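Local coordinates for protein oxalate--CoA ligase (Arabidopsis thaliana, PDB 5IE2) that belongs to the ANL superfamily of AMP-binding enzymes and holds ATP in its nucleotide pocket in this model, at residues A[3-7]-A[184-188]; A[67-72]-A[130-134]. All blocks are in the same frame, centred on the assembly; numbering follows the deposited sequence.

Interaction 1 of 2, residues A[3-7]-A[184-188]; sequences SDTLS and QLNLA
The backbone of T5 and L6, where loop turns into helix 6-16, lies against the first turn of helix 184-198: CA of T5 is 4.8 Å from CA of Q184, and CA of L6 is 4.5 Å from CA of A188. Into this approach the CB of A188 presses, 3.5 Å from the carbonyl C of D4. The polar grip comes from Q184, whose chain bends at chi2 (-89°) to bring its amide up to the helix start. There Q184 OE1 takes the N-H of S7 at 3.1 Å, nearly straight (166°) and in the carbonyl plane on a lone pair. The N of L6 is nearer the same OE1, at 2.8 Å, but its N-H is poorly aimed (122°), so the bond is weak. At the other end of the amide, Q184 NE2 donates to S7 OG at 3.0 Å, in the amide plane. Apart from these bonds, L6 CD2 rests 3.9 Å from L187 CD1, and both leucines pack on helices 67-78 and 215-227. T5 is the N-cap, its OG1 capping the N of G8. T5 and Q184 thus serve the N-H groups of L6 (weakly), S7 and G8, while bonds at both OE1 and NE2 fix the amide's orientation.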
ATOM      1  N   SER A   3      -1.904  -9.452 -20.379  1.00 27.91           N
ATOM      2  CA  SER A   3      -2.535  -8.411 -21.198  1.00 22.99           C
ATOM      3  C   SER A   3      -1.919  -7.083 -20.734  1.00 20.20           C
ATOM      4  O   SER A   3      -1.385  -6.986 -19.584  1.00 21.27           O
ATOM      5  CB  SER A   3      -4.068  -8.404 -21.006  1.00 26.73           C
ATOM      6  OG  SER A   3      -4.722  -7.268 -21.604  1.00 27.49           O
ATOM      7  N   ASP A   4      -2.062  -6.053 -21.550  1.00 18.01           N
ATOM      8  CA  ASP A   4      -1.525  -4.730 -21.166  1.00 17.43           C
ATOM      9  C   ASP A   4      -2.646  -3.812 -20.646  1.00 17.44           C
ATOM     10  O   ASP A   4      -2.500  -2.571 -20.541  1.00 15.91           O
ATOM     11  CB  ASP A   4      -0.770  -4.120 -22.349  1.00 15.19           C
ATOM     12  CG  ASP A   4      -1.606  -4.062 -23.640  1.00 18.31           C
ATOM     13  OD1 ASP A   4      -2.678  -4.713 -23.760  1.00 19.80           O
ATOM     14  OD2 ASP A   4      -1.118  -3.380 -24.591  1.00 17.98           O
ATOM     15  N   THR A   5      -3.835  -4.407 -20.378  1.00 16.09           N
ATOM     16  CA  THR A   5      -4.853  -3.677 -19.586  1.00 13.04           C
ATOM     17  C   THR A   5      -5.296  -4.570 -18.420  1.00 14.24           C
ATOM     18  O   THR A   5      -5.335  -5.796 -18.541  1.00 14.66           O
ATOM     19  CB  THR A   5      -6.092  -3.246 -20.414  1.00 19.22           C
ATOM     20  OG1 THR A   5      -6.880  -4.378 -20.739  1.00 18.74           O
ATOM     21  CG2 THR A   5      -5.723  -2.515 -21.735  1.00 14.37           C
ATOM     22  N   LEU A   6      -5.664  -3.947 -17.315  1.00 13.55           N
ATOM     23  CA  LEU A   6      -6.121  -4.762 -16.198  1.00 14.70           C
ATOM     24  C   LEU A   6      -7.445  -5.423 -16.548  1.00 14.17           C
ATOM     25  O   LEU A   6      -7.652  -6.607 -16.255  1.00 14.68           O
ATOM     26  CB  LEU A   6      -6.289  -3.884 -14.950  1.00 17.41           C
ATOM     27  CG  LEU A   6      -6.871  -4.653 -13.768  1.00 19.35           C
ATOM     28  CD1 LEU A   6      -5.933  -5.772 -13.357  1.00 18.92           C
ATOM     29  CD2 LEU A   6      -7.144  -3.640 -12.679  1.00 22.26           C
ATOM     30  N   SER A   7      -8.345  -4.671 -17.182  1.00 15.10           N
ATOM     31  CA  SER A   7      -9.633  -5.289 -17.535  1.00 19.51           C
ATOM     32  C   SER A   7      -9.435  -6.496 -18.464  1.00 19.29           C
ATOM     33  O   SER A   7     -10.081  -7.558 -18.301  1.00 16.96           O
ATOM     34  CB  SER A   7     -10.549  -4.250 -18.174  1.00 20.76           C
ATOM     35  OG  SER A   7     -10.852  -3.236 -17.207  1.00 18.27           O
ATOM     36  N   GLN A 184      -4.726   2.064 -17.196  1.00 14.72           N
ATOM     37  CA  GLN A 184      -4.935   0.624 -17.350  1.00 13.88           C
ATOM     38  C   GLN A 184      -3.594  -0.056 -17.484  1.00 13.73           C
ATOM     39  O   GLN A 184      -3.340  -1.139 -16.931  1.00 14.10           O
ATOM     40  CB  GLN A 184      -5.788   0.328 -18.610  1.00 14.05           C
ATOM     41  CG  GLN A 184      -7.291   0.518 -18.391  1.00 15.69           C
ATOM     42  CD  GLN A 184      -7.983  -0.756 -17.880  1.00 16.02           C
ATOM     43  OE1 GLN A 184      -7.350  -1.740 -17.558  1.00 15.91           O
ATOM     44  NE2 GLN A 184      -9.309  -0.722 -17.835  1.00 17.36           N
ATOM     45  N   LEU A 185      -2.730   0.593 -18.255  1.00 13.57           N
ATOM     46  CA  LEU A 185      -1.410   0.020 -18.487  1.00 14.80           C
ATOM     47  C   LEU A 185      -0.585   0.002 -17.210  1.00 14.22           C
ATOM     48  O   LEU A 185       0.082  -1.005 -16.904  1.00 12.99           O
ATOM     49  CB  LEU A 185      -0.696   0.787 -19.608  1.00 14.13           C
ATOM     50  CG  LEU A 185       0.797   0.441 -19.877  1.00 15.76           C
ATOM     51  CD1 LEU A 185       0.987  -1.028 -20.240  1.00 15.30           C
ATOM     52  CD2 LEU A 185       1.397   1.381 -20.998  1.00 16.24           C
ATOM     53  N   ASN A 186      -0.596   1.113 -16.456  1.00 14.04           N
ATOM     54  CA  ASN A 186       0.091   1.132 -15.171  1.00 13.25           C
ATOM     55  C   ASN A 186      -0.349  -0.089 -14.308  1.00 16.60           C
ATOM     56  O   ASN A 186       0.491  -0.845 -13.738  1.00 15.68           O
ATOM     57  CB  ASN A 186      -0.228   2.426 -14.400  1.00 13.39           C
ATOM     58  CG  ASN A 186       0.460   3.690 -14.945  1.00 15.32           C
ATOM     59  OD1 ASN A 186      -0.083   4.784 -14.779  1.00 14.31           O
ATOM     60  ND2 ASN A 186       1.636   3.569 -15.591  1.00 15.62           N
ATOM     61  N   LEU A 187      -1.665  -0.271 -14.195  1.00 15.23           N
ATOM     62  CA  LEU A 187      -2.215  -1.333 -13.328  1.00 13.14           C
ATOM     63  C   LEU A 187      -1.819  -2.728 -13.827  1.00 14.49           C
ATOM     64  O   LEU A 187      -1.400  -3.582 -13.048  1.00 13.75           O
ATOM     65  CB  LEU A 187      -3.749  -1.236 -13.255  1.00 14.07           C
ATOM     66  CG  LEU A 187      -4.294   0.057 -12.585  1.00 17.22           C
ATOM     67  CD1 LEU A 187      -5.830  -0.003 -12.609  1.00 19.48           C
ATOM     68  CD2 LEU A 187      -3.902   0.164 -11.156  1.00 17.27           C
ATOM     69  N   ALA A 188      -2.005  -2.967 -15.130  1.00 13.64           N
ATOM     70  CA  ALA A 188      -1.631  -4.257 -15.717  1.00 14.85           C
ATOM     71  C   ALA A 188      -0.151  -4.578 -15.517  1.00 14.20           C
ATOM     72  O   ALA A 188       0.221  -5.680 -15.149  1.00 13.93           O
ATOM     73  CB  ALA A 188      -1.961  -4.267 -17.214  1.00 14.83           C
TER

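Interaction 2 of 2, residues A[67-72]-A[130-134]; sequences VEFVIM and TATLL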
ATOM      1  N   VAL A  67     -17.260  -6.261  -0.486  1.00 16.12           N
ATOM      2  CA  VAL A  67     -17.409  -6.845  -1.810  1.00 16.08           C
ATOM      3  C   VAL A  67     -17.925  -5.813  -2.812  1.00 14.60           C
ATOM      4  O   VAL A  67     -17.533  -5.832  -4.023  1.00 15.80           O
ATOM      5  CB  VAL A  67     -18.343  -8.094  -1.732  1.00 14.04           C
ATOM      6  CG1 VAL A  67     -19.776  -7.677  -1.276  1.00 19.33           C
ATOM      7  CG2 VAL A  67     -18.358  -8.883  -3.042  1.00 16.31           C
ATOM      8  N   GLU A  68     -18.789  -4.890  -2.356  1.00 15.26           N
ATOM      9  CA  GLU A  68     -19.282  -3.843  -3.268  1.00 15.07           C
ATOM     10  C   GLU A  68     -18.172  -2.903  -3.686  1.00 17.25           C
ATOM     11  O   GLU A  68     -18.141  -2.443  -4.835  1.00 18.29           O
ATOM     12  CB  GLU A  68     -20.415  -3.011  -2.612  1.00 16.71           C
ATOM     13  CG  GLU A  68     -21.709  -3.833  -2.418  1.00 16.85           C
ATOM     14  CD  GLU A  68     -21.791  -4.507  -1.019  1.00 23.27           C
ATOM     15  OE1 GLU A  68     -20.778  -4.522  -0.248  1.00 21.52           O
ATOM     16  OE2 GLU A  68     -22.881  -5.057  -0.698  1.00 22.25           O
ATOM     17  N   PHE A  69     -17.256  -2.609  -2.776  1.00 15.54           N
ATOM     18  CA  PHE A  69     -16.124  -1.791  -3.229  1.00 16.26           C
ATOM     19  C   PHE A  69     -15.360  -2.500  -4.371  1.00 15.43           C
ATOM     20  O   PHE A  69     -15.003  -1.844  -5.371  1.00 17.64           O
ATOM     21  CB  PHE A  69     -15.144  -1.477  -2.101  1.00 16.79           C
ATOM     22  CG  PHE A  69     -13.852  -0.811  -2.629  1.00 16.95           C
ATOM     23  CD1 PHE A  69     -13.827   0.540  -2.922  1.00 20.59           C
ATOM     24  CD2 PHE A  69     -12.742  -1.589  -2.938  1.00 18.70           C
ATOM     25  CE1 PHE A  69     -12.634   1.171  -3.425  1.00 19.07           C
ATOM     26  CE2 PHE A  69     -11.553  -1.008  -3.461  1.00 18.84           C
ATOM     27  CZ  PHE A  69     -11.508   0.370  -3.717  1.00 17.49           C
ATOM     28  N   VAL A  70     -15.083  -3.790  -4.226  1.00 14.87           N
ATOM     29  CA  VAL A  70     -14.323  -4.506  -5.269  1.00 16.75           C
ATOM     30  C   VAL A  70     -15.065  -4.480  -6.610  1.00 17.42           C
ATOM     31  O   VAL A  70     -14.491  -4.141  -7.678  1.00 14.91           O
ATOM     32  CB  VAL A  70     -14.036  -5.969  -4.868  1.00 15.93           C
ATOM     33  CG1 VAL A  70     -13.338  -6.725  -6.020  1.00 14.14           C
ATOM     34  CG2 VAL A  70     -13.146  -6.011  -3.604  1.00 16.52           C
ATOM     35  N   ILE A  71     -16.346  -4.868  -6.547  1.00 15.84           N
ATOM     36  CA  ILE A  71     -17.119  -4.921  -7.777  1.00 14.68           C
ATOM     37  C   ILE A  71     -17.189  -3.549  -8.423  1.00 15.04           C
ATOM     38  O   ILE A  71     -17.002  -3.429  -9.639  1.00 15.61           O
ATOM     39  CB  ILE A  71     -18.550  -5.444  -7.530  1.00 15.78           C
ATOM     40  CG1 ILE A  71     -18.477  -6.896  -7.028  1.00 16.01           C
ATOM     41  CG2 ILE A  71     -19.411  -5.316  -8.901  1.00 16.12           C
ATOM     42  CD1 ILE A  71     -19.803  -7.445  -6.430  1.00 15.73           C
ATOM     43  N   MET A  72     -17.493  -2.509  -7.648  1.00 15.40           N
ATOM     44  CA  MET A  72     -17.665  -1.184  -8.265  1.00 16.46           C
ATOM     45  C   MET A  72     -16.350  -0.560  -8.738  1.00 16.07           C
ATOM     46  O   MET A  72     -16.316   0.142  -9.756  1.00 15.93           O
ATOM     47  CB  MET A  72     -18.376  -0.217  -7.301  1.00 15.37           C
ATOM     48  CG  MET A  72     -19.916  -0.577  -7.077  1.00 15.85           C
ATOM     49  SD  MET A  72     -20.771  -1.099  -8.606  1.00 20.25           S
ATOM     50  CE  MET A  72     -20.736   0.417  -9.614  1.00 17.90           C
ATOM     51  N   THR A 130     -25.809   4.450  -4.513  1.00 19.33           N
ATOM     52  CA  THR A 130     -25.403   3.421  -3.588  1.00 17.40           C
ATOM     53  C   THR A 130     -25.330   2.085  -4.319  1.00 18.29           C
ATOM     54  O   THR A 130     -25.985   1.884  -5.348  1.00 18.55           O
ATOM     55  CB  THR A 130     -26.353   3.275  -2.402  1.00 21.11           C
ATOM     56  OG1 THR A 130     -27.643   2.819  -2.851  1.00 22.30           O
ATOM     57  CG2 THR A 130     -26.492   4.592  -1.647  1.00 20.31           C
ATOM     58  N   ALA A 131     -24.520   1.197  -3.777  1.00 17.51           N
ATOM     59  CA  ALA A 131     -24.290  -0.132  -4.349  1.00 17.82           C
ATOM     60  C   ALA A 131     -24.467  -1.211  -3.294  1.00 19.40           C
ATOM     61  O   ALA A 131     -23.873  -1.128  -2.198  1.00 18.63           O
ATOM     62  CB  ALA A 131     -22.841  -0.187  -4.980  1.00 16.46           C
ATOM     63  N   THR A 132     -25.243  -2.261  -3.620  1.00 16.71           N
ATOM     64  CA  THR A 132     -25.501  -3.348  -2.675  1.00 18.49           C
ATOM     65  C   THR A 132     -25.528  -4.721  -3.350  1.00 18.38           C
ATOM     66  O   THR A 132     -26.218  -4.880  -4.338  1.00 20.95           O
ATOM     67  CB  THR A 132     -26.868  -3.208  -1.969  1.00 22.84           C
ATOM     68  OG1 THR A 132     -27.018  -1.868  -1.522  1.00 28.24           O
ATOM     69  CG2 THR A 132     -26.925  -4.155  -0.795  1.00 20.80           C
ATOM     70  N   LEU A 133     -24.773  -5.681  -2.835  1.00 18.05           N
ATOM     71  CA  LEU A 133     -24.842  -7.073  -3.309  1.00 17.04           C
ATOM     72  C   LEU A 133     -25.746  -7.871  -2.409  1.00 21.59           C
ATOM     73  O   LEU A 133     -25.525  -7.932  -1.200  1.00 22.15           O
ATOM     74  CB  LEU A 133     -23.464  -7.735  -3.341  1.00 17.81           C
ATOM     75  CG  LEU A 133     -23.410  -9.123  -4.030  1.00 19.62           C
ATOM     76  CD1 LEU A 133     -23.677  -9.022  -5.529  1.00 20.63           C
ATOM     77  CD2 LEU A 133     -22.010  -9.785  -3.812  1.00 18.48           C
ATOM     78  N   LEU A 134     -26.754  -8.517  -2.985  1.00 20.62           N
ATOM     79  CA  LEU A 134     -27.751  -9.188  -2.158  1.00 25.35           C
ATOM     80  C   LEU A 134     -27.499 -10.686  -1.959  1.00 31.80           C
ATOM     81  O   LEU A 134     -27.259 -11.153  -0.828  1.00 37.35           O
ATOM     82  CB  LEU A 134     -29.135  -8.953  -2.763  1.00 25.52           C
ATOM     83  CG  LEU A 134     -29.577  -7.498  -2.591  1.00 29.86           C
ATOM     84  CD1 LEU A 134     -30.902  -7.278  -3.269  1.00 32.37           C
ATOM     85  CD2 LEU A 134     -29.666  -7.152  -1.112  1.00 30.79           C
TER
HETATM   86  O   HOH W   1     -23.595  -6.933   0.798  1.00 50.50           O
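E68 reaches from helix 67-78 to the end of strand 127-132, its OE2 accepting the backbone N-H of L133 at 2.9 Å in an almost linear bond (178°). The donor comes from the anti side of the carboxylate, 17° out of its plane. A bend at chi2 turns the carboxylate toward L133 N; separately, E68 CG sits 3.5 Å from A131 O. The axes of the short helix and strand segments run 8.3 Å apart at 111°, as helix 67-78, the helix of a beta-alpha-beta unit between parallel strands 58-61 and 82-85, packs on a face of the sheet. Packing is tight on the inner side. There M72 CG meets A131 CB at 3.6 Å, and V67 CG2 approaches L133 CD2 at 3.8 Å with the two side chains nearly perpendicular. I71 CD1 touches the same leucine methyl, and F29 of strand 29-32 lies against both V67 and L133. The carboxylate side is looser and wet: E68 is partly exposed, and a water donates to its OE2 at a short distance of doubtful exact value, and to L133 O at 3.0 Å. The straight N-H of L133 would favour an ionised E68. The work is divided: E68 and the water serve the N-H and C=O of L133, just beyond the strand, while V67, I71 and F29 pack on its side chain.

From the N terminus, residues 3-7 are held against residues 184-188, so interaction 1 closes a long loop with 176 residues between its segments. Interaction 2 lies wholly within that loop: residues 67-72 meet 130-134 across 57 intervening residues, and the two closures nest without crossing. Interaction 1 ties the start of helix 6-16 to helix 184-198, whereas interaction 2 sets helix 67-78 on the mixed sheet containing strand 127-132. Their centres are 22 Å apart and their nearest atoms about 9 Å, with no touch. Helix 67-78 nevertheless connects them, since its later residues L74 and I77 pack on interaction 1.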